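Local structure of ethylbenzene dehydrogenase alpha-subunit (Aromatoleum aromaticum, 2IVF) at residues A[746-758]-A[766-778]. The protein is the molybdenum-containing subunit of a molybdopterin oxidoreductase and carries two pterin guanine dinucleotide cofactors, a molybdenum atom and an iron/sulfur cluster. Residues are numbered along the deposited sequence; the frame is centred on the assembly and turned at random.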
loop_
_atom_site.group_PDB
_atom_site.type_symbol
_atom_site.label_atom_id
_atom_site.label_comp_id
_atom_site.label_asym_id
_atom_site.label_seq_id
_atom_site.Cartn_x
_atom_site.Cartn_y
_atom_site.Cartn_z
ATOM N N ILE A 746 -29.667 -10.275 6.643
ATOM C CA ILE A 746 -29.798 -9.995 5.216
ATOM C C ILE A 746 -28.971 -11.026 4.435
ATOM O O ILE A 746 -29.498 -11.655 3.547
ATOM C CB ILE A 746 -29.335 -8.567 4.853
ATOM C CG1 ILE A 746 -30.299 -7.509 5.414
ATOM C CG2 ILE A 746 -29.117 -8.456 3.309
ATOM C CD1 ILE A 746 -29.706 -6.088 5.414
ATOM N N ASN A 747 -27.701 -11.247 4.817
ATOM C CA ASN A 747 -26.867 -12.235 4.141
ATOM C C ASN A 747 -27.450 -13.640 4.208
ATOM O O ASN A 747 -27.332 -14.435 3.253
ATOM C CB ASN A 747 -25.416 -12.228 4.708
ATOM C CG ASN A 747 -24.554 -11.093 4.151
ATOM O OD1 ASN A 747 -23.420 -10.905 4.585
ATOM N ND2 ASN A 747 -25.076 -10.334 3.220
ATOM N N ARG A 748 -28.081 -13.973 5.326
ATOM C CA ARG A 748 -28.717 -15.292 5.464
ATOM C C ARG A 748 -29.951 -15.446 4.576
ATOM O O ARG A 748 -30.219 -16.503 4.019
ATOM C CB ARG A 748 -29.127 -15.545 6.915
ATOM C CG ARG A 748 -27.961 -15.721 7.897
ATOM C CD ARG A 748 -28.420 -15.469 9.313
ATOM N NE ARG A 748 -29.127 -16.608 9.851
ATOM C CZ ARG A 748 -29.897 -16.585 10.934
ATOM N NH1 ARG A 748 -30.116 -15.466 11.594
ATOM N NH2 ARG A 748 -30.476 -17.688 11.332
ATOM N N ALA A 749 -30.709 -14.370 4.492
ATOM C CA ALA A 749 -31.946 -14.309 3.757
ATOM C C ALA A 749 -31.702 -14.425 2.263
ATOM O O ALA A 749 -32.497 -15.037 1.575
ATOM C CB ALA A 749 -32.675 -12.991 4.085
ATOM N N VAL A 750 -30.617 -13.857 1.774
ATOM C CA VAL A 750 -30.308 -13.852 0.334
ATOM C C VAL A 750 -29.308 -14.911 -0.116
ATOM O O VAL A 750 -28.820 -14.867 -1.247
ATOM C CB VAL A 750 -29.831 -12.456 -0.129
ATOM C CG1 VAL A 750 -30.885 -11.429 0.264
ATOM C CG2 VAL A 750 -28.441 -12.057 0.442
ATOM N N GLY A 751 -28.950 -15.810 0.788
ATOM C CA GLY A 751 -28.038 -16.905 0.460
ATOM C C GLY A 751 -26.549 -16.616 0.462
ATOM O O GLY A 751 -25.733 -17.456 0.054
ATOM N N VAL A 752 -26.168 -15.427 0.888
ATOM C CA VAL A 752 -24.753 -15.051 0.936
ATOM C C VAL A 752 -24.098 -15.753 2.116
ATOM O O VAL A 752 -22.963 -16.216 2.017
ATOM C CB VAL A 752 -24.613 -13.507 0.986
ATOM C CG1 VAL A 752 -23.233 -13.060 1.452
ATOM C CG2 VAL A 752 -25.005 -12.906 -0.398
ATOM N N PHE A 753 -24.844 -15.875 3.197
ATOM C CA PHE A 753 -24.444 -16.712 4.322
ATOM C C PHE A 753 -25.422 -17.866 4.317
ATOM O O PHE A 753 -26.553 -17.741 3.836
ATOM C CB PHE A 753 -24.571 -15.940 5.631
ATOM C CG PHE A 753 -23.446 -14.967 5.930
ATOM C CD1 PHE A 753 -22.409 -14.718 5.049
ATOM C CD2 PHE A 753 -23.492 -14.228 7.110
ATOM C CE1 PHE A 753 -21.428 -13.793 5.351
ATOM C CE2 PHE A 753 -22.511 -13.285 7.415
ATOM C CZ PHE A 753 -21.494 -13.062 6.537
ATOM N N ALA A 754 -24.991 -18.994 4.876
ATOM C CA ALA A 754 -25.897 -20.082 5.156
ATOM C C ALA A 754 -27.027 -19.609 6.030
ATOM O O ALA A 754 -26.877 -18.670 6.850
ATOM C CB ALA A 754 -25.157 -21.215 5.812
ATOM N N LYS A 755 -28.187 -20.224 5.856
ATOM C CA LYS A 755 -29.367 -19.843 6.652
ATOM C C LYS A 755 -29.153 -19.948 8.171
ATOM O O LYS A 755 -29.714 -19.182 8.921
ATOM C CB LYS A 755 -30.565 -20.665 6.251
ATOM C CG LYS A 755 -30.496 -22.095 6.740
ATOM C CD LYS A 755 -31.694 -22.944 6.273
ATOM C CE LYS A 755 -31.558 -24.396 6.830
ATOM N NZ LYS A 755 -32.533 -25.405 6.241
ATOM N N ASP A 756 -28.346 -20.898 8.611
ATOM C CA ASP A 756 -28.016 -21.066 10.046
ATOM C C ASP A 756 -26.719 -20.359 10.511
ATOM O O ASP A 756 -26.217 -20.602 11.596
ATOM C CB ASP A 756 -27.953 -22.574 10.374
ATOM C CG ASP A 756 -26.816 -23.303 9.657
ATOM O OD1 ASP A 756 -26.116 -22.709 8.805
ATOM O OD2 ASP A 756 -26.627 -24.500 9.965
ATOM N N TYR A 757 -26.154 -19.524 9.666
ATOM C CA TYR A 757 -24.930 -18.815 9.994
ATOM C C TYR A 757 -25.225 -17.484 10.668
ATOM O O TYR A 757 -25.228 -16.422 10.047
ATOM C CB TYR A 757 -24.072 -18.609 8.772
ATOM C CG TYR A 757 -22.657 -18.283 9.152
ATOM C CD1 TYR A 757 -21.777 -19.304 9.536
ATOM C CD2 TYR A 757 -22.207 -16.960 9.185
ATOM C CE1 TYR A 757 -20.462 -19.024 9.897
ATOM C CE2 TYR A 757 -20.897 -16.656 9.556
ATOM C CZ TYR A 757 -20.018 -17.697 9.915
ATOM O OH TYR A 757 -18.717 -17.411 10.309
ATOM N N THR A 758 -25.405 -17.568 11.971
ATOM C CA THR A 758 -25.815 -16.473 12.798
ATOM C C THR A 758 -24.670 -15.561 13.146
ATOM O O THR A 758 -23.487 -15.906 13.001
ATOM C CB THR A 758 -26.363 -17.027 14.109
ATOM O OG1 THR A 758 -25.334 -17.810 14.728
ATOM C CG2 THR A 758 -27.588 -17.914 13.867
ATOM N N GLY A 766 -14.976 -15.290 13.011
ATOM C CA GLY A 766 -14.282 -14.122 12.484
ATOM C C GLY A 766 -14.323 -13.921 10.990
ATOM O O GLY A 766 -14.065 -12.813 10.496
ATOM N N GLN A 767 -14.665 -14.960 10.260
ATOM C CA GLN A 767 -14.838 -14.834 8.819
ATOM C C GLN A 767 -15.500 -16.071 8.250
ATOM O O GLN A 767 -15.474 -17.155 8.838
ATOM C CB GLN A 767 -13.502 -14.609 8.089
ATOM C CG GLN A 767 -12.679 -15.814 8.072
ATOM C CD GLN A 767 -11.378 -15.628 7.274
ATOM O OE1 GLN A 767 -10.437 -15.060 7.810
ATOM N NE2 GLN A 767 -11.312 -16.130 6.032
ATOM N N THR A 768 -16.092 -15.884 7.079
ATOM C CA THR A 768 -16.737 -16.946 6.333
ATOM C C THR A 768 -16.762 -16.646 4.845
ATOM O O THR A 768 -17.024 -15.516 4.443
ATOM C CB THR A 768 -18.202 -17.236 6.824
ATOM O OG1 THR A 768 -18.538 -18.539 6.375
ATOM C CG2 THR A 768 -19.279 -16.242 6.309
ATOM N N ARG A 769 -16.474 -17.671 4.044
ATOM C CA ARG A 769 -16.696 -17.610 2.590
ATOM C C ARG A 769 -18.142 -17.318 2.268
ATOM O O ARG A 769 -19.051 -17.874 2.856
ATOM C CB ARG A 769 -16.281 -18.933 1.932
ATOM C CG ARG A 769 -14.823 -18.977 1.600
ATOM C CD ARG A 769 -14.433 -20.340 1.360
ATOM N NE ARG A 769 -13.290 -20.461 0.478
ATOM C CZ ARG A 769 -12.023 -20.624 0.850
ATOM N NH1 ARG A 769 -11.666 -20.501 2.104
ATOM N NH2 ARG A 769 -11.115 -20.855 -0.085
ATOM N N PHE A 770 -18.374 -16.442 1.318
ATOM C CA PHE A 770 -19.737 -16.226 0.884
ATOM C C PHE A 770 -20.219 -17.339 -0.022
ATOM O O PHE A 770 -19.419 -18.009 -0.720
ATOM C CB PHE A 770 -19.942 -14.821 0.313
ATOM C CG PHE A 770 -19.107 -14.450 -0.893
ATOM C CD1 PHE A 770 -19.416 -14.947 -2.173
ATOM C CD2 PHE A 770 -18.173 -13.432 -0.792
ATOM C CE1 PHE A 770 -18.690 -14.501 -3.308
ATOM C CE2 PHE A 770 -17.492 -12.977 -1.909
ATOM C CZ PHE A 770 -17.753 -13.501 -3.161
ATOM N N LEU A 771 -21.502 -17.604 0.032
ATOM C CA LEU A 771 -22.037 -18.758 -0.667
ATOM C C LEU A 771 -22.793 -18.390 -1.948
ATOM O O LEU A 771 -23.277 -19.256 -2.677
ATOM C CB LEU A 771 -22.949 -19.534 0.259
ATOM C CG LEU A 771 -22.277 -20.014 1.549
ATOM C CD1 LEU A 771 -23.302 -20.743 2.379
ATOM C CD2 LEU A 771 -21.100 -20.931 1.191
ATOM N N SER A 772 -22.920 -17.112 -2.194
ATOM C CA SER A 772 -23.579 -16.641 -3.416
ATOM C C SER A 772 -23.309 -15.154 -3.597
ATOM O O SER A 772 -22.761 -14.509 -2.701
ATOM C CB SER A 772 -25.079 -16.870 -3.364
ATOM O OG SER A 772 -25.712 -15.854 -2.663
ATOM N N MET A 773 -23.690 -14.633 -4.770
ATOM C CA MET A 773 -23.553 -13.234 -5.075
ATOM C C MET A 773 -24.786 -12.419 -4.629
ATOM O O MET A 773 -24.904 -11.239 -4.996
ATOM C CB MET A 773 -23.346 -13.046 -6.607
ATOM C CG MET A 773 -22.047 -13.574 -7.197
ATOM S SD MET A 773 -20.620 -12.881 -6.444
ATOM C CE MET A 773 -19.371 -14.005 -7.053
ATOM N N GLY A 774 -25.675 -13.022 -3.857
ATOM C CA GLY A 774 -26.850 -12.331 -3.335
ATOM C C GLY A 774 -27.888 -12.166 -4.417
ATOM O O GLY A 774 -27.974 -12.985 -5.310
ATOM N N THR A 775 -28.657 -11.077 -4.360
ATOM C CA THR A 775 -29.855 -10.919 -5.197
ATOM C C THR A 775 -29.720 -9.752 -6.189
ATOM O O THR A 775 -30.656 -9.479 -6.944
ATOM C CB THR A 775 -31.100 -10.671 -4.317
ATOM O OG1 THR A 775 -30.886 -9.515 -3.506
ATOM C CG2 THR A 775 -31.400 -11.853 -3.432
ATOM N N GLY A 776 -28.577 -9.071 -6.183
ATOM C CA GLY A 776 -28.390 -7.857 -6.995
ATOM C C GLY A 776 -27.823 -8.236 -8.336
ATOM O O GLY A 776 -27.855 -9.403 -8.729
ATOM N N VAL A 777 -27.271 -7.250 -9.032
ATOM C CA VAL A 777 -26.862 -7.428 -10.419
ATOM C C VAL A 777 -25.846 -8.537 -10.551
ATOM O O VAL A 777 -25.940 -9.334 -11.460
ATOM C CB VAL A 777 -26.292 -6.108 -11.026
ATOM C CG1 VAL A 777 -25.852 -6.341 -12.465
ATOM C CG2 VAL A 777 -27.341 -5.004 -10.968
ATOM N N SER A 778 -24.893 -8.605 -9.629
ATOM C CA SER A 778 -23.837 -9.616 -9.707
ATOM C C SER A 778 -24.351 -11.041 -9.824
ATOM O O SER A 778 -23.711 -11.890 -10.421
ATOM C CB SER A 778 -22.931 -9.531 -8.488
ATOM O OG SER A 778 -22.120 -8.396 -8.496
HETATM O O HOH W 1 -28.430 -16.710 -3.107
#
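Leu771 N donates to Val752 O at 2.8 Å, with an N-H...O angle of 160°. This is the one strong direct hydrogen bond between 746-758 and 766-778. The same oxygen also takes a CA-H...O contact from Phe770 CA.

Ser772 OG is the second polar centre. It accepts from Gly774 N at 3.1 Å, which makes an ST turn. A water links it to the other segment, 2.9 Å from Ser772 OG and donating to Val750 O. A bond from Ser772 OG to Gly751 O would be weak, and its proton has another acceptor in range. Ser772 N is buried here and has no partner in the model.

Apolar groups fill in around these bonds. Val752 CG2 lies 3.5 Å from Gly774 CA, and CG1, anti to the backbone N (chi1 163°), reaches Phe770 CB. Leu771 CD1 meets Ala754 CB. Thr768 CG2 sits over one face of the Phe753 ring, 3.4 Å from Phe753 CE1. The same methyl also touches Tyr757 CE2, while Thr768 CB packs 3.6 Å from Tyr757 CZ. The Tyr757 hydroxyl is hydrogen-bonded to Glu765.

Within 746-758, Arg748 NE and NH2 both donate to Lys755 O, tying the loop back to the helix; Arg748 NH1 forms a salt bridge with Asp745.

The contact packs the loop leaving helix 736-749 against strand 767-769 and the turns after it, with helix 759-765 connecting the two segments. Strand 767-769 is an outermost strand of a three-stranded antiparallel sheet, paired with strand 670-676, whose Phe671 meets Phe753 edge-to-face. Helix 486-493 packs against Val750 and hydrogen-bonds Thr775 through Asp486 and Tyr490.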